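Local coordinates for lipoprotein (Mycoplasma mycoides subsp. capri, PDB 7ADK), which is a lipoprotein, probably surface-exposed, and probably a serine protease of the chymotrypsin-like PA clan, with a likely role in cleaving host immunoglobulins, at residues 275-280 with 630-635; 425-430 with 760-765; 592-597 with 765-770; 788-793 with 851-856. All blocks are in the same frame, centred on the assembly; numbering follows the deposited sequence.

Contact 1 of 4, residues 275-280 with 630-635; sequences NEKAKT and DSLYIV
The side chain of Ile634 lies against the root of Lys277, its terminal CD1 meeting Lys277 CB at 3.4 Å and its CG1 meeting the same carbon at 3.8 Å. With CG1 beside the backbone N (chi1 -61°) and CD1 trans to CA (chi2 -173°), the isoleucine is a straight prong aimed at the 275-280 turn. Its CD1 also touches the small methyl group of Ala278, 4.1 Å from Ala278 CB. Lys277 then runs on past Leu632. The two side chains meet at about a right angle, Lys277 CG packing 3.8 Å from Leu632 CD1, while Leu632 CG faces the carbonyl oxygen Glu276 O at 4.0 Å. Beyond CG, the bends at chi3 and chi4 carry Lys277 NZ to the backbone oxygen of Asn667; a long chain with a polar end suits this place, since hydrocarbon fills the buried interface and the ammonium finds an acceptor beyond it. Glu276 turns its carboxylate away from the contact, to a salt bridge with Lys591. Within the 275-280 turn Thr280 OG1 donates to Asn275 O at 2.9 Å, from above the carbonyl plane. Leu632 and Ile634 alternate with Tyr633, which points to the other side and packs on Val763. The arrangement is loop-on-loop packing: Ile634 centres an inverse gamma turn, and the segment 630-635, bonded through the backbone of Leu632 to Arg764, borders strand 761-765 of the sheet that probably forms the C-terminal barrel of a chymotrypsin-like fold.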
loop_
_atom_site.group_PDB
_atom_site.type_symbol
_atom_site.label_atom_id
_atom_site.label_comp_id
_atom_site.label_asym_id
_atom_site.label_seq_id
_atom_site.Cartn_x
_atom_site.Cartn_y
_atom_site.Cartn_z
ATOM N N ASN B 275 -3.839 -18.840 13.305
ATOM C CA ASN B 275 -3.971 -19.996 12.413
ATOM C C ASN B 275 -5.410 -20.248 11.930
ATOM O O ASN B 275 -5.647 -20.610 10.786
ATOM C CB ASN B 275 -3.373 -21.209 13.137
ATOM C CG ASN B 275 -3.005 -22.314 12.170
ATOM O OD1 ASN B 275 -3.837 -22.999 11.603
ATOM N ND2 ASN B 275 -1.734 -22.541 11.962
ATOM N N GLU B 276 -6.403 -20.007 12.773
ATOM C CA GLU B 276 -7.814 -20.172 12.397
ATOM C C GLU B 276 -8.282 -19.103 11.395
ATOM O O GLU B 276 -9.327 -19.246 10.778
ATOM C CB GLU B 276 -8.728 -20.209 13.627
ATOM C CG GLU B 276 -8.254 -21.064 14.814
ATOM C CD GLU B 276 -7.731 -22.477 14.469
ATOM O OE1 GLU B 276 -8.280 -23.178 13.592
ATOM O OE2 GLU B 276 -6.752 -22.917 15.108
ATOM N N LYS B 277 -7.503 -18.023 11.210
ATOM C CA LYS B 277 -7.745 -16.978 10.201
ATOM C C LYS B 277 -7.027 -17.290 8.899
ATOM O O LYS B 277 -7.602 -17.138 7.840
ATOM C CB LYS B 277 -7.290 -15.598 10.689
ATOM C CG LYS B 277 -7.943 -15.139 11.985
ATOM C CD LYS B 277 -7.490 -13.745 12.471
ATOM C CE LYS B 277 -8.322 -12.559 11.960
ATOM N NZ LYS B 277 -9.504 -12.267 12.817
ATOM N N ALA B 278 -5.788 -17.739 8.926
ATOM C CA ALA B 278 -5.067 -18.174 7.740
ATOM C C ALA B 278 -4.044 -19.217 8.148
ATOM O O ALA B 278 -3.574 -19.209 9.271
ATOM C CB ALA B 278 -4.425 -16.977 7.066
ATOM N N LYS B 279 -3.703 -20.103 7.216
ATOM C CA LYS B 279 -3.257 -21.480 7.495
ATOM C C LYS B 279 -4.470 -22.371 7.877
ATOM O O LYS B 279 -4.356 -23.594 7.831
ATOM C CB LYS B 279 -2.031 -21.509 8.432
ATOM C CG LYS B 279 -1.192 -22.800 8.419
ATOM C CD LYS B 279 -0.375 -23.006 7.140
ATOM C CE LYS B 279 0.537 -24.220 7.280
ATOM N NZ LYS B 279 1.537 -24.307 6.194
ATOM N N THR B 280 -5.656 -21.759 8.066
ATOM C CA THR B 280 -6.979 -22.382 7.999
ATOM C C THR B 280 -7.956 -21.666 7.052
ATOM O O THR B 280 -8.443 -22.312 6.145
ATOM C CB THR B 280 -7.596 -22.555 9.388
ATOM O OG1 THR B 280 -6.696 -23.217 10.245
ATOM C CG2 THR B 280 -8.870 -23.380 9.331
ATOM N N ASP B 630 -15.964 -16.651 18.101
ATOM C CA ASP B 630 -15.312 -15.663 17.267
ATOM C C ASP B 630 -16.048 -15.594 15.943
ATOM O O ASP B 630 -16.527 -16.608 15.453
ATOM C CB ASP B 630 -13.886 -16.134 16.983
ATOM C CG ASP B 630 -12.962 -16.081 18.189
ATOM O OD1 ASP B 630 -12.857 -14.997 18.788
ATOM O OD2 ASP B 630 -12.248 -17.066 18.480
ATOM N N SER B 631 -16.082 -14.444 15.298
ATOM C CA SER B 631 -16.318 -14.405 13.865
ATOM C C SER B 631 -14.981 -14.248 13.149
ATOM O O SER B 631 -14.209 -13.327 13.416
ATOM C CB SER B 631 -17.312 -13.316 13.487
ATOM O OG SER B 631 -18.572 -13.510 14.098
ATOM N N LEU B 632 -14.697 -15.137 12.212
ATOM C CA LEU B 632 -13.518 -15.108 11.353
ATOM C C LEU B 632 -13.939 -14.680 9.963
ATOM O O LEU B 632 -14.800 -15.310 9.362
ATOM C CB LEU B 632 -12.823 -16.479 11.274
ATOM C CG LEU B 632 -12.175 -17.052 12.536
ATOM C CD1 LEU B 632 -11.400 -15.985 13.264
ATOM C CD2 LEU B 632 -13.153 -17.723 13.486
ATOM N N TYR B 633 -13.327 -13.627 9.441
ATOM C CA TYR B 633 -13.443 -13.322 8.029
ATOM C C TYR B 633 -12.154 -12.748 7.416
ATOM O O TYR B 633 -12.166 -11.643 6.889
ATOM C CB TYR B 633 -14.767 -12.586 7.668
ATOM C CG TYR B 633 -15.410 -11.675 8.673
ATOM C CD1 TYR B 633 -16.269 -12.179 9.655
ATOM C CD2 TYR B 633 -15.189 -10.305 8.590
ATOM C CE1 TYR B 633 -16.834 -11.316 10.612
ATOM C CE2 TYR B 633 -15.659 -9.470 9.608
ATOM C CZ TYR B 633 -16.441 -9.975 10.656
ATOM O OH TYR B 633 -16.689 -9.213 11.762
ATOM N N ILE B 634 -11.030 -13.498 7.451
ATOM C CA ILE B 634 -9.994 -13.341 6.396
ATOM C C ILE B 634 -10.573 -14.007 5.187
ATOM O O ILE B 634 -10.329 -15.157 4.864
ATOM C CB ILE B 634 -8.580 -13.912 6.615
ATOM C CG1 ILE B 634 -7.969 -13.243 7.831
ATOM C CG2 ILE B 634 -7.684 -13.595 5.392
ATOM C CD1 ILE B 634 -6.496 -13.596 8.047
ATOM N N VAL B 635 -11.410 -13.231 4.570
ATOM C CA VAL B 635 -12.129 -13.541 3.368
ATOM C C VAL B 635 -12.331 -12.231 2.674
ATOM O O VAL B 635 -12.205 -11.158 3.266
ATOM C CB VAL B 635 -13.483 -14.207 3.630
ATOM C CG1 VAL B 635 -13.373 -15.652 4.106
ATOM C CG2 VAL B 635 -14.238 -13.459 4.700
#

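Contact 2 of 4, residues 425-430 with 760-765; sequences TMWIMD and GSSVRT
Trp427 lays the six-membered part of its indole under Ser762, whose CB stands 3.9 Å from the ring centroid and only 20° off the normal, a CH-pi contact over the face. The same ring presents its edge to the backbone: Trp427 CZ3 lies 3.3 Å from Gly760 O, near the ring plane, where the slightly positive C-H rim suits a carbonyl oxygen. With CG set between the backbone N and the carbonyl carbon, the indole is swung across 760-762. This is the dense half of the contact, joined by Thr425, whose carbonyl oxygen receives a CA-H...O approach from Gly760 CA at 3.5 Å. The backbone angles of Gly760 themselves call for glycine, and the missing CB leaves room for Thr425 O; with Ser761 it faces Tyr774 in a G1 beta bulge. Further along, the contact thins. The axes of 427-430 and 761-765 come no closer than 8.8 Å and diverge by 68°; Ile428 points away, to Phe443 and Phe445. The looser side is filled by other parts of the protein and does not open to solvent. Between the two halves Arg764 reaches back, NH2 coming 3.4 Å from Trp427 CB, its guanidinium plane turned 70° from the indole. Its NE and NH2 both donate to Ser762 OG in the guanidinium plane, Arg764 NE at 3.0 Å, and NH1 goes to Asn768 OD1. The chemistry implies a divided serine: the buried Ser762 hydroxyl has donors from Arg764 while its CB packs on the indole, where the two sheets, probably the two barrels of a PA-clan protease, meet.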
loop_
_atom_site.group_PDB
_atom_site.type_symbol
_atom_site.label_atom_id
_atom_site.label_comp_id
_atom_site.label_asym_id
_atom_site.label_seq_id
_atom_site.Cartn_x
_atom_site.Cartn_y
_atom_site.Cartn_z
ATOM N N THR B 425 -15.384 -12.719 -4.447
ATOM C CA THR B 425 -14.643 -13.710 -3.679
ATOM C C THR B 425 -15.470 -14.981 -3.472
ATOM O O THR B 425 -16.704 -14.960 -3.513
ATOM C CB THR B 425 -14.181 -13.111 -2.347
ATOM O OG1 THR B 425 -13.411 -11.963 -2.600
ATOM C CG2 THR B 425 -13.275 -14.040 -1.550
ATOM N N MET B 426 -14.791 -16.101 -3.288
ATOM C CA MET B 426 -15.384 -17.404 -3.019
ATOM C C MET B 426 -14.614 -18.161 -1.940
ATOM O O MET B 426 -13.457 -17.869 -1.655
ATOM C CB MET B 426 -15.411 -18.313 -4.257
ATOM C CG MET B 426 -15.820 -17.655 -5.557
ATOM S SD MET B 426 -16.422 -18.777 -6.831
ATOM C CE MET B 426 -14.890 -19.556 -7.427
ATOM N N TRP B 427 -15.239 -19.182 -1.384
ATOM C CA TRP B 427 -14.556 -20.243 -0.666
ATOM C C TRP B 427 -14.883 -21.597 -1.256
ATOM O O TRP B 427 -15.968 -21.823 -1.794
ATOM C CB TRP B 427 -14.907 -20.211 0.817
ATOM C CG TRP B 427 -16.340 -20.485 1.129
ATOM C CD1 TRP B 427 -16.844 -21.680 1.502
ATOM C CD2 TRP B 427 -17.473 -19.573 1.067
ATOM N NE1 TRP B 427 -18.201 -21.586 1.654
ATOM C CE2 TRP B 427 -18.648 -20.309 1.416
ATOM C CE3 TRP B 427 -17.625 -18.214 0.765
ATOM C CZ2 TRP B 427 -19.921 -19.751 1.445
ATOM C CZ3 TRP B 427 -18.903 -17.635 0.815
ATOM C CH2 TRP B 427 -20.044 -18.392 1.152
ATOM N N ILE B 428 -13.929 -22.505 -1.186
ATOM C CA ILE B 428 -14.128 -23.913 -1.494
ATOM C C ILE B 428 -15.028 -24.512 -0.399
ATOM O O ILE B 428 -14.716 -24.406 0.788
ATOM C CB ILE B 428 -12.744 -24.578 -1.660
ATOM C CG1 ILE B 428 -12.808 -25.842 -2.518
ATOM C CG2 ILE B 428 -11.996 -24.844 -0.344
ATOM C CD1 ILE B 428 -11.411 -26.182 -3.062
ATOM N N MET B 429 -16.157 -25.119 -0.772
ATOM C CA MET B 429 -17.042 -25.761 0.193
ATOM C C MET B 429 -17.137 -27.270 0.010
ATOM O O MET B 429 -17.196 -27.994 0.996
ATOM C CB MET B 429 -18.403 -25.070 0.232
ATOM C CG MET B 429 -19.354 -25.373 -0.925
ATOM S SD MET B 429 -21.093 -25.088 -0.528
ATOM C CE MET B 429 -21.110 -23.302 -0.576
ATOM N N ASP B 430 -17.104 -27.780 -1.217
ATOM C CA ASP B 430 -17.413 -29.181 -1.494
ATOM C C ASP B 430 -16.723 -29.691 -2.770
ATOM O O ASP B 430 -16.251 -28.913 -3.598
ATOM C CB ASP B 430 -18.943 -29.327 -1.545
ATOM C CG ASP B 430 -19.462 -30.755 -1.482
ATOM O OD1 ASP B 430 -18.728 -31.643 -1.032
ATOM O OD2 ASP B 430 -20.620 -30.996 -1.887
ATOM N N GLY B 760 -19.050 -11.834 -1.198
ATOM C CA GLY B 760 -18.884 -13.284 -1.294
ATOM C C GLY B 760 -17.970 -13.883 -0.222
ATOM O O GLY B 760 -17.400 -14.947 -0.419
ATOM N N SER B 761 -17.806 -13.193 0.892
ATOM C CA SER B 761 -16.779 -13.467 1.892
ATOM C C SER B 761 -17.375 -14.210 3.081
ATOM O O SER B 761 -18.263 -13.689 3.741
ATOM C CB SER B 761 -16.233 -12.113 2.301
ATOM O OG SER B 761 -15.699 -11.472 1.186
ATOM N N SER B 762 -16.960 -15.444 3.334
ATOM C CA SER B 762 -17.519 -16.255 4.415
ATOM C C SER B 762 -17.144 -15.715 5.788
ATOM O O SER B 762 -15.970 -15.703 6.147
ATOM C CB SER B 762 -17.061 -17.710 4.321
ATOM O OG SER B 762 -15.669 -17.822 4.473
ATOM N N VAL B 763 -18.142 -15.381 6.592
ATOM C CA VAL B 763 -18.019 -15.315 8.035
ATOM C C VAL B 763 -17.988 -16.736 8.568
ATOM O O VAL B 763 -18.857 -17.538 8.232
ATOM C CB VAL B 763 -19.222 -14.553 8.612
ATOM C CG1 VAL B 763 -19.168 -14.382 10.118
ATOM C CG2 VAL B 763 -19.423 -13.193 7.950
ATOM N N ARG B 764 -17.043 -17.062 9.438
ATOM C CA ARG B 764 -16.941 -18.368 10.096
ATOM C C ARG B 764 -16.826 -18.220 11.587
ATOM O O ARG B 764 -16.639 -17.131 12.088
ATOM C CB ARG B 764 -15.728 -19.146 9.588
ATOM C CG ARG B 764 -15.622 -19.088 8.082
ATOM C CD ARG B 764 -14.605 -20.085 7.589
ATOM N NE ARG B 764 -14.419 -19.898 6.157
ATOM C CZ ARG B 764 -13.840 -20.701 5.317
ATOM N NH1 ARG B 764 -13.270 -21.787 5.683
ATOM N NH2 ARG B 764 -13.843 -20.393 4.073
ATOM N N THR B 765 -16.873 -19.328 12.292
ATOM C CA THR B 765 -16.518 -19.384 13.708
ATOM C C THR B 765 -15.494 -20.474 14.003
ATOM O O THR B 765 -15.127 -21.243 13.118
ATOM C CB THR B 765 -17.762 -19.412 14.584
ATOM O OG1 THR B 765 -17.416 -19.011 15.882
ATOM C CG2 THR B 765 -18.437 -20.760 14.648
#

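Contact 3 of 4, residues 592-597 with 765-770; sequences KVKFFS and TKDNKL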
loop_
_atom_site.group_PDB
_atom_site.type_symbol
_atom_site.label_atom_id
_atom_site.label_comp_id
_atom_site.label_asym_id
_atom_site.label_seq_id
_atom_site.Cartn_x
_atom_site.Cartn_y
_atom_site.Cartn_z
ATOM N N LYS B 592 -11.649 -29.493 6.552
ATOM C CA LYS B 592 -12.766 -29.246 5.620
ATOM C C LYS B 592 -13.886 -28.456 6.292
ATOM O O LYS B 592 -14.026 -28.509 7.517
ATOM C CB LYS B 592 -13.283 -30.542 5.013
ATOM C CG LYS B 592 -12.248 -31.192 4.089
ATOM C CD LYS B 592 -12.868 -32.339 3.293
ATOM C CE LYS B 592 -11.870 -32.923 2.308
ATOM N NZ LYS B 592 -10.776 -33.643 2.968
ATOM N N VAL B 593 -14.673 -27.719 5.501
ATOM C CA VAL B 593 -15.721 -26.865 6.076
ATOM C C VAL B 593 -16.882 -27.653 6.680
ATOM O O VAL B 593 -17.228 -28.747 6.232
ATOM C CB VAL B 593 -16.258 -25.808 5.104
ATOM C CG1 VAL B 593 -15.129 -24.993 4.500
ATOM C CG2 VAL B 593 -17.109 -26.353 3.968
ATOM N N LYS B 594 -17.480 -27.037 7.696
ATOM C CA LYS B 594 -18.718 -27.390 8.399
ATOM C C LYS B 594 -19.629 -26.161 8.399
ATOM O O LYS B 594 -19.174 -25.077 8.071
ATOM C CB LYS B 594 -18.351 -27.833 9.822
ATOM C CG LYS B 594 -17.613 -29.173 9.908
ATOM C CD LYS B 594 -16.944 -29.391 11.266
ATOM C CE LYS B 594 -15.739 -28.472 11.441
ATOM N NZ LYS B 594 -15.032 -28.674 12.712
ATOM N N PHE B 595 -20.889 -26.296 8.784
ATOM C CA PHE B 595 -21.849 -25.186 8.824
ATOM C C PHE B 595 -22.382 -24.980 10.236
ATOM O O PHE B 595 -22.519 -25.937 10.995
ATOM C CB PHE B 595 -22.976 -25.418 7.815
ATOM C CG PHE B 595 -22.541 -25.192 6.390
ATOM C CD1 PHE B 595 -22.654 -23.912 5.828
ATOM C CD2 PHE B 595 -21.951 -26.226 5.649
ATOM C CE1 PHE B 595 -22.189 -23.667 4.533
ATOM C CE2 PHE B 595 -21.480 -25.976 4.357
ATOM C CZ PHE B 595 -21.613 -24.702 3.790
ATOM N N PHE B 596 -22.647 -23.744 10.640
ATOM C CA PHE B 596 -23.044 -23.448 12.014
ATOM C C PHE B 596 -24.500 -23.849 12.296
ATOM O O PHE B 596 -25.433 -23.183 11.844
ATOM C CB PHE B 596 -22.778 -21.975 12.293
ATOM C CG PHE B 596 -22.917 -21.620 13.752
ATOM C CD1 PHE B 596 -21.853 -21.857 14.634
ATOM C CD2 PHE B 596 -24.099 -21.037 14.229
ATOM C CE1 PHE B 596 -21.966 -21.496 15.980
ATOM C CE2 PHE B 596 -24.198 -20.651 15.567
ATOM C CZ PHE B 596 -23.131 -20.881 16.444
ATOM N N SER B 597 -24.710 -24.959 13.013
ATOM C CA SER B 597 -26.032 -25.572 13.198
ATOM C C SER B 597 -26.877 -24.958 14.314
ATOM O O SER B 597 -28.100 -25.044 14.257
ATOM C CB SER B 597 -25.834 -27.055 13.440
ATOM O OG SER B 597 -25.014 -27.241 14.563
ATOM N N THR B 765 -16.873 -19.328 12.292
ATOM C CA THR B 765 -16.518 -19.384 13.708
ATOM C C THR B 765 -15.494 -20.474 14.003
ATOM O O THR B 765 -15.127 -21.243 13.118
ATOM C CB THR B 765 -17.762 -19.412 14.584
ATOM O OG1 THR B 765 -17.416 -19.011 15.882
ATOM C CG2 THR B 765 -18.437 -20.760 14.648
ATOM N N LYS B 766 -14.995 -20.484 15.243
ATOM C CA LYS B 766 -13.713 -21.025 15.730
ATOM C C LYS B 766 -13.197 -22.315 15.102
ATOM O O LYS B 766 -12.008 -22.389 14.802
ATOM C CB LYS B 766 -13.827 -21.281 17.234
ATOM C CG LYS B 766 -13.890 -20.008 18.078
ATOM C CD LYS B 766 -14.003 -20.299 19.577
ATOM C CE LYS B 766 -12.883 -21.189 20.134
ATOM N NZ LYS B 766 -13.016 -21.428 21.585
ATOM N N ASP B 767 -14.039 -23.334 14.945
ATOM C CA ASP B 767 -13.611 -24.658 14.477
ATOM C C ASP B 767 -13.836 -24.870 12.972
ATOM O O ASP B 767 -14.078 -25.989 12.514
ATOM C CB ASP B 767 -14.188 -25.768 15.356
ATOM C CG ASP B 767 -15.683 -26.006 15.175
ATOM O OD1 ASP B 767 -16.480 -25.057 15.323
ATOM O OD2 ASP B 767 -16.076 -27.171 14.912
ATOM N N ASN B 768 -13.753 -23.786 12.198
ATOM C CA ASN B 768 -13.990 -23.742 10.759
ATOM C C ASN B 768 -15.443 -24.079 10.385
ATOM O O ASN B 768 -15.716 -24.869 9.478
ATOM C CB ASN B 768 -12.891 -24.522 10.008
ATOM C CG ASN B 768 -12.653 -24.042 8.602
ATOM O OD1 ASN B 768 -13.082 -22.972 8.203
ATOM N ND2 ASN B 768 -11.951 -24.789 7.792
ATOM N N LYS B 769 -16.392 -23.481 11.118
ATOM C CA LYS B 769 -17.837 -23.556 10.849
ATOM C C LYS B 769 -18.316 -22.300 10.124
ATOM O O LYS B 769 -18.311 -21.213 10.685
ATOM C CB LYS B 769 -18.622 -23.745 12.151
ATOM C CG LYS B 769 -18.743 -25.205 12.580
ATOM C CD LYS B 769 -19.616 -25.329 13.833
ATOM C CE LYS B 769 -19.833 -26.778 14.278
ATOM N NZ LYS B 769 -18.823 -27.237 15.249
ATOM N N LEU B 770 -18.786 -22.467 8.893
ATOM C CA LEU B 770 -19.384 -21.453 8.032
ATOM C C LEU B 770 -20.696 -20.945 8.618
ATOM O O LEU B 770 -21.616 -21.714 8.870
ATOM C CB LEU B 770 -19.629 -22.066 6.646
ATOM C CG LEU B 770 -18.373 -22.308 5.804
ATOM C CD1 LEU B 770 -18.734 -23.160 4.605
ATOM C CD2 LEU B 770 -17.817 -21.008 5.255
#
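Lys594 CB packs 3.8 Å from Lys769 CG, the neighbour it faces in the sheet; a bend at chi3 (-71°) then brings Lys594 CE to 3.2 Å from Asp767 O. At the tip Lys594 NZ donates twice, to Asp767 O in the carbonyl plane and to Asp767 OD2 from above the carboxylate plane, the latter 2.9 Å away and a salt bridge. Lys769 NZ takes the syn lone pair of the same Asp767 OD2 at 2.8 Å. One carboxylate thus probably offsets both Lys594 NZ and Lys769 NZ, which lie 4.8 Å apart. Beneath this network Lys594 pairs with Lys769 and Phe595 with Leu770 as parallel bridges, a short edge strand added to the otherwise mostly antiparallel sheet of the putative C-terminal barrel; Asn768 and Lys769 form the G1 bulge of the tight hairpin that leads into it. Leu770 N donates to Lys594 O at 2.8 Å, and Phe596 N to Leu770 O. On the face opposite the lysines Leu770 CD1 rests over the Phe595 ring, 3.4 Å from Phe595 CZ, the two side chains pointing the same way, and Val593 CG2 meets that methyl at 3.6 Å. Phe596, its CG anti to the backbone N, brings CD1 against Thr765 CG2.

Contact 4 of 4, residues 788-793 with 851-856; sequences AFRSDG and SEFKFN
The guanidinium of Arg790 lies flat on the Phe855 ring, planes 4° apart and centres 3.9 Å apart, with Phe855 CZ over the middle of the guanidinium and NH2 displaced toward the rim of the ring: a stacked cation-pi pair. The edge of the same group is occupied by backbone oxygens. Arg790 NH1 donates to Phe853 O at 2.9 Å, while Arg790 NH2 makes weak bonds to Phe853 O and to Lys854 O, the latter 3.0 Å away. Phe853 turns its own ring edge to the arginine, Phe853 CD1 lying 3.8 Å from Arg790 NH1, and its ring stacks with Tyr812. The arginine chain, CG anti to the backbone N (chi1 -170°), is extended from CG to NE, and a turn at chi4 sets the plane of the guanidinium. Arginine suits the place because its flat cation can offer a face to an aromatic ring and N-H groups to carbonyls at once; Asp809, in a salt bridge with NH1, compensates the charge while the stack and the carbonyl bonds fix the plane. Phe855 CE1 in turn sits 3.4 Å from Ser791 O. Ser791 OG accepts from Gly793 N in an ST turn. The C-terminal loop 851-856 is thus laid across strand residues 790-792, with Phe855 also packing on neighbouring strand 807-809.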
loop_
_atom_site.group_PDB
_atom_site.type_symbol
_atom_site.label_atom_id
_atom_site.label_comp_id
_atom_site.label_asym_id
_atom_site.label_seq_id
_atom_site.Cartn_x
_atom_site.Cartn_y
_atom_site.Cartn_z
ATOM N N ALA B 788 -27.096 -15.212 6.776
ATOM C CA ALA B 788 -26.978 -16.484 7.478
ATOM C C ALA B 788 -27.516 -17.629 6.603
ATOM O O ALA B 788 -28.602 -17.544 6.027
ATOM C CB ALA B 788 -27.653 -16.404 8.841
ATOM N N PHE B 789 -26.777 -18.731 6.519
ATOM C CA PHE B 789 -27.193 -19.932 5.776
ATOM C C PHE B 789 -28.411 -20.641 6.381
ATOM O O PHE B 789 -29.195 -21.274 5.678
ATOM C CB PHE B 789 -26.052 -20.960 5.762
ATOM C CG PHE B 789 -24.730 -20.499 5.206
ATOM C CD1 PHE B 789 -24.545 -20.386 3.822
ATOM C CD2 PHE B 789 -23.674 -20.203 6.075
ATOM C CE1 PHE B 789 -23.294 -20.017 3.317
ATOM C CE2 PHE B 789 -22.436 -19.799 5.564
ATOM C CZ PHE B 789 -22.237 -19.737 4.186
ATOM N N ARG B 790 -28.517 -20.576 7.705
ATOM C CA ARG B 790 -29.493 -21.277 8.524
ATOM C C ARG B 790 -30.245 -20.277 9.381
ATOM O O ARG B 790 -29.658 -19.343 9.914
ATOM C CB ARG B 790 -28.762 -22.334 9.348
ATOM C CG ARG B 790 -29.709 -23.287 10.053
ATOM C CD ARG B 790 -28.951 -24.357 10.802
ATOM N NE ARG B 790 -29.834 -25.180 11.627
ATOM C CZ ARG B 790 -30.474 -26.268 11.270
ATOM N NH1 ARG B 790 -30.432 -26.758 10.075
ATOM N NH2 ARG B 790 -31.176 -26.917 12.134
ATOM N N SER B 791 -31.538 -20.489 9.525
ATOM C CA SER B 791 -32.417 -19.759 10.420
ATOM C C SER B 791 -33.326 -20.744 11.136
ATOM O O SER B 791 -33.995 -21.565 10.521
ATOM C CB SER B 791 -33.220 -18.706 9.664
ATOM O OG SER B 791 -34.182 -18.095 10.469
ATOM N N ASP B 792 -33.391 -20.609 12.448
ATOM C CA ASP B 792 -34.350 -21.261 13.335
ATOM C C ASP B 792 -35.773 -20.688 13.207
ATOM O O ASP B 792 -36.730 -21.219 13.768
ATOM C CB ASP B 792 -33.808 -21.035 14.738
ATOM C CG ASP B 792 -34.457 -21.843 15.851
ATOM O OD1 ASP B 792 -34.422 -21.365 17.008
ATOM O OD2 ASP B 792 -34.916 -22.969 15.584
ATOM N N GLY B 793 -35.907 -19.587 12.467
ATOM C CA GLY B 793 -37.072 -18.734 12.436
ATOM C C GLY B 793 -37.166 -17.880 13.687
ATOM O O GLY B 793 -36.404 -18.026 14.634
ATOM N N SER B 851 -28.296 -35.665 12.138
ATOM C CA SER B 851 -29.379 -35.219 13.035
ATOM C C SER B 851 -29.166 -33.838 13.677
ATOM O O SER B 851 -30.123 -33.194 14.091
ATOM C CB SER B 851 -29.627 -36.281 14.107
ATOM O OG SER B 851 -28.462 -36.500 14.869
ATOM N N GLU B 852 -27.941 -33.327 13.684
ATOM C CA GLU B 852 -27.568 -31.952 14.032
ATOM C C GLU B 852 -28.325 -30.872 13.232
ATOM O O GLU B 852 -28.644 -29.820 13.783
ATOM C CB GLU B 852 -26.050 -31.840 13.826
ATOM C CG GLU B 852 -25.503 -30.415 13.896
ATOM C CD GLU B 852 -23.970 -30.326 13.882
ATOM O OE1 GLU B 852 -23.267 -31.348 13.980
ATOM O OE2 GLU B 852 -23.450 -29.198 13.824
ATOM N N PHE B 853 -28.633 -31.117 11.954
ATOM C CA PHE B 853 -29.245 -30.136 11.050
ATOM C C PHE B 853 -30.759 -30.279 10.860
ATOM O O PHE B 853 -31.356 -29.481 10.131
ATOM C CB PHE B 853 -28.485 -30.122 9.725
ATOM C CG PHE B 853 -27.093 -29.542 9.835
ATOM C CD1 PHE B 853 -26.896 -28.154 9.810
ATOM C CD2 PHE B 853 -25.991 -30.386 9.991
ATOM C CE1 PHE B 853 -25.605 -27.623 9.904
ATOM C CE2 PHE B 853 -24.696 -29.862 10.077
ATOM C CZ PHE B 853 -24.504 -28.479 10.025
ATOM N N LYS B 854 -31.414 -31.229 11.532
ATOM C CA LYS B 854 -32.882 -31.280 11.624
ATOM C C LYS B 854 -33.430 -30.106 12.449
ATOM O O LYS B 854 -32.679 -29.390 13.097
ATOM C CB LYS B 854 -33.335 -32.621 12.209
ATOM C CG LYS B 854 -33.039 -33.809 11.289
ATOM C CD LYS B 854 -33.499 -35.105 11.968
ATOM C CE LYS B 854 -33.031 -36.364 11.236
ATOM N NZ LYS B 854 -33.745 -36.632 10.010
ATOM N N PHE B 855 -34.736 -29.893 12.421
ATOM C CA PHE B 855 -35.441 -28.858 13.179
ATOM C C PHE B 855 -36.572 -29.456 14.027
ATOM O O PHE B 855 -37.148 -30.483 13.668
ATOM C CB PHE B 855 -36.035 -27.818 12.230
ATOM C CG PHE B 855 -35.083 -26.915 11.489
ATOM C CD1 PHE B 855 -34.588 -25.754 12.101
ATOM C CD2 PHE B 855 -34.770 -27.175 10.148
ATOM C CE1 PHE B 855 -33.792 -24.859 11.376
ATOM C CE2 PHE B 855 -33.978 -26.281 9.422
ATOM C CZ PHE B 855 -33.495 -25.122 10.036
ATOM N N ASN B 856 -36.935 -28.757 15.110
ATOM C CA ASN B 856 -38.085 -28.978 16.001
ATOM C C ASN B 856 -38.096 -30.295 16.802
ATOM O O ASN B 856 -38.315 -30.241 18.014
ATOM C CB ASN B 856 -39.410 -28.735 15.244
ATOM C CG ASN B 856 -39.585 -27.295 14.801
ATOM O OD1 ASN B 856 -39.443 -26.932 13.643
ATOM N ND2 ASN B 856 -39.863 -26.408 15.726
#

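Contacts 1, 2 and 3 cluster, with centres about 10 to 11 Å apart, around the hairpin of strands 761-765 and 769-778. Thr765 belongs to both contact 2 and contact 3, and its OG1 lies 2.6 Å from Asp630 O of contact 1. Leu770 CD1 of contact 3 packs 3.4 Å from Trp427 NE1 of contact 2. Contact 4 is farther out, about 24 Å from contact 1 between centres, yet Ser597 OG meets Glu852 OE2 at 2.6 Å, tying it to contact 3. Gly760 in contact 2 sits in a Gly-Ala-Ser-Gly sequence resembling the nucleophile motif of PA-clan serine proteases, so contact 2 probably lies closest to the catalytic cleft.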